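Local coordinates for protein nucleotidyltransferase (Thermus thermophilus HB8, PDB 1WWP) that is of uncharacterised function but probably serves as the helical substrate-binding partner of a nucleotidyltransferase, at residues Ala7-Leu12 with Glu31-Ala36; Asp24-Arg29 with Arg101-Tyr106. All blocks are in the same frame, centred on the assembly; numbering follows the deposited sequence.

Contact 1. Residues Ala7-Leu12 with Glu31-Ala36; sequences ATLKEL and EYTFEA
Segment 7-12 of helix 2-13 and segment 31-36 of helix 20-49 lie nearest at Leu9 and Thr33, whose CA atoms are 7.3 Å apart. Thr8 and Tyr32 carry the polar half of the contact. Tyr32 CG sits between its backbone N and carbonyl carbon (chi1 66°), and the ring reaches across to helix 2-13. Its OH lies 2.9 Å from Thr8 OG1, at hydrogen-bonding distance. The threonine oxygen meets the ring at its edge, near the ring plane, 3.6 Å from Tyr32 CE1. The two side chains cross at about a right angle. Thr8 OG1 is also hydrogen-bonded to Ala5 O, one turn back on its own helix.

The second pair is looser. Leu9 CB rests 3.9 Å from Thr33 OG1. That hydroxyl is turned beside its own backbone N (chi1 -66°) and is hydrogen-bonded to Arg29 O. Met110 of helix 93-116 packs on both Leu9 and Thr33. On the other subunit, Val88 packs on Tyr32.

All four touching residues are buried in this all-helical fold. Both threonine hydroxyls have a carbonyl partner within their own helix, which lets these polar groups lie between packed helices.

Contact 2. Residues Asp24-Arg29 with Arg101-Tyr106; sequences DAAIQR and RRLPDY
Leu103 overlaps Ala26 through one methyl branch, joining helix 93-116 to helix 20-49. This is helix-helix packing in the all-helical fold of the nucleotidyltransferase substrate-binding family. The CA atoms of the two residues are 8.1 Å apart, close enough for the short alanine to meet the end of the leucine. Leu103 CG lies beside its backbone N, anti to the carbonyl carbon (chi1 -59°). From there the side chain extends toward helix 20-49, and CD1 leads. Ala26 CB points toward the leucine from the other helix. Ile27 flanks the pair, with its backbone N 4.5 Å from Leu103 CD1.

No hydrogen bond links the two segments, and the touching side chains are apolar and buried. Phe100 also packs on Ala26, and Ala13 of helix 2-13 touches Leu103. Helix 93-116 is kinked at Pro104 and Asp105, right after Leu103. The N atoms of these two residues make no bond to the preceding turn. Away from the pair, Asp24 OD1 forms a salt bridge with Arg29 of the second subunit. Leu103 CD1 touches backbone as well as side chain: it is 3.7 Å from Ala26 CB and also 3.7 Å from Ala26 O.

Overall arrangement
Both contacts are buried, and both use helix 20-49. Contact 1 sets helix 2-13 against it, and contact 2 sets helix 93-116. Their centres are 8 Å apart. Arg29 and Leu12 join them directly: Arg29 NH1 probably donates a hydrogen bond to Thr8 O, and Leu12 CD1 packs on Ala25 CB. Contact 1 joins hydroxyl groups, the edge of an aromatic ring and aliphatic carbon. Contact 2 is smaller and its side-chain packing is purely apolar. Neither forms a surface patch of the assembly. Residues of both segment pairs also reach the second subunit, so helix 20-49 serves the packing within the chain and the dimer interface alike.

Contact 1. Residues Ala7-Leu12 with Glu31-Ala36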
loop_
_atom_site.group_PDB
_atom_site.type_symbol
_atom_site.label_atom_id
_atom_site.label_comp_id
_atom_site.label_asym_id
_atom_site.label_seq_id
_atom_site.Cartn_x
_atom_site.Cartn_y
_atom_site.Cartn_z
ATOM N N ALA A 7 15.102 0.058 -8.044
ATOM C CA ALA A 7 15.712 -1.114 -8.689
ATOM C C ALA A 7 14.851 -2.362 -8.559
ATOM O O ALA A 7 14.727 -3.155 -9.495
ATOM C CB ALA A 7 17.090 -1.371 -8.080
ATOM N N THR A 8 14.256 -2.540 -7.384
ATOM C CA THR A 8 13.405 -3.696 -7.135
ATOM C C THR A 8 12.122 -3.556 -7.948
ATOM O O THR A 8 11.557 -4.551 -8.413
ATOM C CB THR A 8 13.082 -3.809 -5.648
ATOM O OG1 THR A 8 12.346 -2.654 -5.230
ATOM C CG2 THR A 8 14.373 -3.870 -4.846
ATOM N N LEU A 9 11.668 -2.319 -8.136
ATOM C CA LEU A 9 10.465 -2.075 -8.927
ATOM C C LEU A 9 10.704 -2.459 -10.390
ATOM O O LEU A 9 9.892 -3.162 -10.999
ATOM C CB LEU A 9 10.060 -0.594 -8.858
ATOM C CG LEU A 9 9.002 -0.138 -9.881
ATOM C CD1 LEU A 9 7.740 -0.943 -9.693
ATOM C CD2 LEU A 9 8.710 1.332 -9.727
ATOM N N LYS A 10 11.814 -1.982 -10.951
ATOM C CA LYS A 10 12.138 -2.262 -12.345
ATOM C C LYS A 10 12.234 -3.754 -12.645
ATOM O O LYS A 10 11.999 -4.179 -13.776
ATOM C CB LYS A 10 13.423 -1.535 -12.745
ATOM C CG LYS A 10 13.220 -0.030 -12.843
ATOM C CD LYS A 10 14.433 0.699 -13.395
ATOM C CE LYS A 10 15.609 0.656 -12.434
ATOM N NZ LYS A 10 16.774 1.403 -12.989
ATOM N N GLU A 11 12.560 -4.549 -11.629
ATOM C CA GLU A 11 12.638 -5.991 -11.796
ATOM C C GLU A 11 11.297 -6.539 -12.280
ATOM O O GLU A 11 11.251 -7.503 -13.040
ATOM C CB GLU A 11 12.965 -6.678 -10.469
ATOM C CG GLU A 11 14.340 -6.397 -9.902
ATOM C CD GLU A 11 14.653 -7.290 -8.712
ATOM O OE1 GLU A 11 14.578 -8.525 -8.872
ATOM O OE2 GLU A 11 14.974 -6.769 -7.621
ATOM N N LEU A 12 10.206 -5.919 -11.842
ATOM C CA LEU A 12 8.876 -6.404 -12.185
ATOM C C LEU A 12 8.045 -5.492 -13.074
ATOM O O LEU A 12 7.176 -5.963 -13.799
ATOM C CB LEU A 12 8.090 -6.664 -10.901
ATOM C CG LEU A 12 8.650 -7.648 -9.875
ATOM C CD1 LEU A 12 7.954 -7.444 -8.529
ATOM C CD2 LEU A 12 8.458 -9.062 -10.368
ATOM N N GLU A 31 4.567 1.318 -4.484
ATOM C CA GLU A 31 4.188 2.067 -3.292
ATOM C C GLU A 31 5.392 2.601 -2.542
ATOM O O GLU A 31 5.533 3.816 -2.379
ATOM C CB GLU A 31 3.350 1.193 -2.358
ATOM C CG GLU A 31 1.927 0.936 -2.848
ATOM C CD GLU A 31 1.086 0.193 -1.816
ATOM O OE1 GLU A 31 -0.157 0.229 -1.915
ATOM O OE2 GLU A 31 1.661 -0.429 -0.899
ATOM N N TYR A 32 6.283 1.714 -2.099
ATOM C CA TYR A 32 7.428 2.205 -1.354
ATOM C C TYR A 32 8.439 2.979 -2.180
ATOM O O TYR A 32 9.207 3.766 -1.635
ATOM C CB TYR A 32 8.094 1.081 -0.538
ATOM C CG TYR A 32 8.758 -0.064 -1.272
ATOM C CD1 TYR A 32 9.916 0.134 -2.017
ATOM C CD2 TYR A 32 8.291 -1.377 -1.104
ATOM C CE1 TYR A 32 10.613 -0.960 -2.571
ATOM C CE2 TYR A 32 8.973 -2.469 -1.648
ATOM C CZ TYR A 32 10.135 -2.258 -2.374
ATOM O OH TYR A 32 10.825 -3.348 -2.864
ATOM N N THR A 33 8.429 2.786 -3.495
ATOM C CA THR A 33 9.334 3.537 -4.344
ATOM C C THR A 33 8.802 4.961 -4.479
ATOM O O THR A 33 9.556 5.936 -4.503
ATOM C CB THR A 33 9.428 2.920 -5.761
ATOM O OG1 THR A 33 10.032 1.623 -5.679
ATOM C CG2 THR A 33 10.242 3.837 -6.682
ATOM N N PHE A 34 7.486 5.066 -4.589
ATOM C CA PHE A 34 6.825 6.360 -4.697
ATOM C C PHE A 34 7.092 7.198 -3.450
ATOM O O PHE A 34 7.473 8.365 -3.540
ATOM C CB PHE A 34 5.321 6.150 -4.829
ATOM C CG PHE A 34 4.526 7.412 -4.747
ATOM C CD1 PHE A 34 3.969 7.824 -3.534
ATOM C CD2 PHE A 34 4.303 8.181 -5.887
ATOM C CE1 PHE A 34 3.199 8.980 -3.461
ATOM C CE2 PHE A 34 3.533 9.344 -5.825
ATOM C CZ PHE A 34 2.981 9.742 -4.605
ATOM N N GLU A 35 6.861 6.596 -2.288
ATOM C CA GLU A 35 7.061 7.295 -1.027
ATOM C C GLU A 35 8.493 7.793 -0.910
ATOM O O GLU A 35 8.727 8.929 -0.496
ATOM C CB GLU A 35 6.725 6.381 0.147
ATOM C CG GLU A 35 5.299 5.790 0.100
ATOM C CD GLU A 35 4.176 6.844 0.067
ATOM O OE1 GLU A 35 4.313 7.904 0.722
ATOM O OE2 GLU A 35 3.148 6.594 -0.600
ATOM N N ALA A 36 9.451 6.948 -1.275
ATOM C CA ALA A 36 10.855 7.341 -1.211
ATOM C C ALA A 36 11.130 8.400 -2.263
ATOM O O ALA A 36 11.952 9.288 -2.073
ATOM C CB ALA A 36 11.768 6.132 -1.446
#

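Contact 2. Residues Asp24-Arg29 with Arg101-Tyr106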
loop_
_atom_site.group_PDB
_atom_site.type_symbol
_atom_site.label_atom_id
_atom_site.label_comp_id
_atom_site.label_asym_id
_atom_site.label_seq_id
_atom_site.Cartn_x
_atom_site.Cartn_y
_atom_site.Cartn_z
ATOM N N ASP A 24 0.935 -8.055 -8.078
ATOM C CA ASP A 24 0.681 -7.517 -6.742
ATOM C C ASP A 24 1.994 -7.018 -6.137
ATOM O O ASP A 24 2.038 -5.964 -5.501
ATOM C CB ASP A 24 0.021 -8.597 -5.872
ATOM C CG ASP A 24 -1.416 -8.869 -6.295
ATOM O OD1 ASP A 24 -2.041 -9.813 -5.760
ATOM O OD2 ASP A 24 -1.920 -8.117 -7.171
ATOM N N ALA A 25 3.065 -7.774 -6.361
ATOM C CA ALA A 25 4.391 -7.415 -5.877
ATOM C C ALA A 25 4.882 -6.117 -6.525
ATOM O O ALA A 25 5.529 -5.296 -5.884
ATOM C CB ALA A 25 5.382 -8.549 -6.178
ATOM N N ALA A 26 4.594 -5.941 -7.807
ATOM C CA ALA A 26 5.016 -4.736 -8.521
ATOM C C ALA A 26 4.268 -3.538 -7.937
ATOM O O ALA A 26 4.802 -2.443 -7.847
ATOM C CB ALA A 26 4.703 -4.862 -10.000
ATOM N N ILE A 27 3.027 -3.760 -7.535
ATOM C CA ILE A 27 2.230 -2.677 -6.971
ATOM C C ILE A 27 2.783 -2.267 -5.605
ATOM O O ILE A 27 2.883 -1.084 -5.291
ATOM C CB ILE A 27 0.761 -3.113 -6.866
ATOM C CG1 ILE A 27 0.185 -3.247 -8.275
ATOM C CG2 ILE A 27 -0.031 -2.131 -6.023
ATOM C CD1 ILE A 27 -1.189 -3.895 -8.310
ATOM N N GLN A 28 3.155 -3.259 -4.804
ATOM C CA GLN A 28 3.731 -3.010 -3.494
ATOM C C GLN A 28 5.032 -2.220 -3.648
ATOM O O GLN A 28 5.270 -1.244 -2.934
ATOM C CB GLN A 28 4.003 -4.347 -2.779
ATOM C CG GLN A 28 4.889 -4.243 -1.537
ATOM C CD GLN A 28 4.211 -3.559 -0.347
ATOM O OE1 GLN A 28 4.821 -3.413 0.714
ATOM N NE2 GLN A 28 2.954 -3.145 -0.517
ATOM N N ARG A 29 5.875 -2.625 -4.588
ATOM C CA ARG A 29 7.148 -1.935 -4.797
ATOM C C ARG A 29 6.944 -0.531 -5.312
ATOM O O ARG A 29 7.694 0.380 -4.978
ATOM C CB ARG A 29 8.026 -2.737 -5.763
ATOM C CG ARG A 29 8.401 -4.096 -5.194
ATOM C CD ARG A 29 9.266 -4.958 -6.138
ATOM N NE ARG A 29 9.648 -6.167 -5.413
ATOM C CZ ARG A 29 10.424 -7.145 -5.873
ATOM N NH1 ARG A 29 10.942 -7.090 -7.098
ATOM N NH2 ARG A 29 10.672 -8.189 -5.095
ATOM N N ARG A 101 -0.080 -1.381 -15.930
ATOM C CA ARG A 101 0.207 -0.869 -17.269
ATOM C C ARG A 101 0.915 0.481 -17.228
ATOM O O ARG A 101 1.605 0.861 -18.178
ATOM C CB ARG A 101 -1.080 -0.725 -18.086
ATOM C CG ARG A 101 -1.806 -2.031 -18.383
ATOM C CD ARG A 101 -2.988 -1.799 -19.326
ATOM N NE ARG A 101 -3.930 -0.816 -18.792
ATOM C CZ ARG A 101 -5.015 -0.392 -19.430
ATOM N NH1 ARG A 101 -5.306 -0.861 -20.637
ATOM N NH2 ARG A 101 -5.813 0.502 -18.857
ATOM N N ARG A 102 0.754 1.206 -16.130
ATOM C CA ARG A 102 1.389 2.505 -16.018
ATOM C C ARG A 102 2.757 2.450 -15.359
ATOM O O ARG A 102 3.561 3.365 -15.526
ATOM C CB ARG A 102 0.483 3.448 -15.237
ATOM C CG ARG A 102 -0.895 3.627 -15.865
ATOM C CD ARG A 102 -1.965 3.841 -14.809
ATOM N NE ARG A 102 -3.303 3.646 -15.357
ATOM C CZ ARG A 102 -4.426 3.689 -14.643
ATOM N NH1 ARG A 102 -4.378 3.919 -13.338
ATOM N NH2 ARG A 102 -5.601 3.503 -15.240
ATOM N N LEU A 103 3.038 1.381 -14.618
ATOM C CA LEU A 103 4.320 1.296 -13.923
ATOM C C LEU A 103 5.560 1.553 -14.773
ATOM O O LEU A 103 6.501 2.199 -14.307
ATOM C CB LEU A 103 4.452 -0.045 -13.198
ATOM C CG LEU A 103 3.364 -0.340 -12.164
ATOM C CD1 LEU A 103 3.797 -1.533 -11.328
ATOM C CD2 LEU A 103 3.126 0.875 -11.259
ATOM N N PRO A 104 5.585 1.054 -16.026
ATOM C CA PRO A 104 6.746 1.268 -16.892
ATOM C C PRO A 104 7.158 2.735 -16.929
ATOM O O PRO A 104 8.316 3.073 -16.664
ATOM C CB PRO A 104 6.250 0.779 -18.252
ATOM C CG PRO A 104 5.320 -0.331 -17.879
ATOM C CD PRO A 104 4.553 0.263 -16.728
ATOM N N ASP A 105 6.204 3.603 -17.262
ATOM C CA ASP A 105 6.466 5.037 -17.336
ATOM C C ASP A 105 6.869 5.618 -15.986
ATOM O O ASP A 105 7.795 6.421 -15.911
ATOM C CB ASP A 105 5.237 5.782 -17.856
ATOM C CG ASP A 105 4.899 5.419 -19.292
ATOM O OD1 ASP A 105 4.686 4.220 -19.569
ATOM O OD2 ASP A 105 4.844 6.334 -20.145
ATOM N N TYR A 106 6.173 5.223 -14.922
ATOM C CA TYR A 106 6.504 5.743 -13.595
ATOM C C TYR A 106 7.945 5.399 -13.261
ATOM O O TYR A 106 8.701 6.250 -12.797
ATOM C CB TYR A 106 5.579 5.167 -12.525
ATOM C CG TYR A 106 4.135 5.542 -12.690
ATOM C CD1 TYR A 106 3.762 6.643 -13.464
ATOM C CD2 TYR A 106 3.129 4.814 -12.050
ATOM C CE1 TYR A 106 2.425 7.008 -13.595
ATOM C CE2 TYR A 106 1.781 5.175 -12.177
ATOM C CZ TYR A 106 1.444 6.269 -12.950
ATOM O OH TYR A 106 0.131 6.628 -13.089
#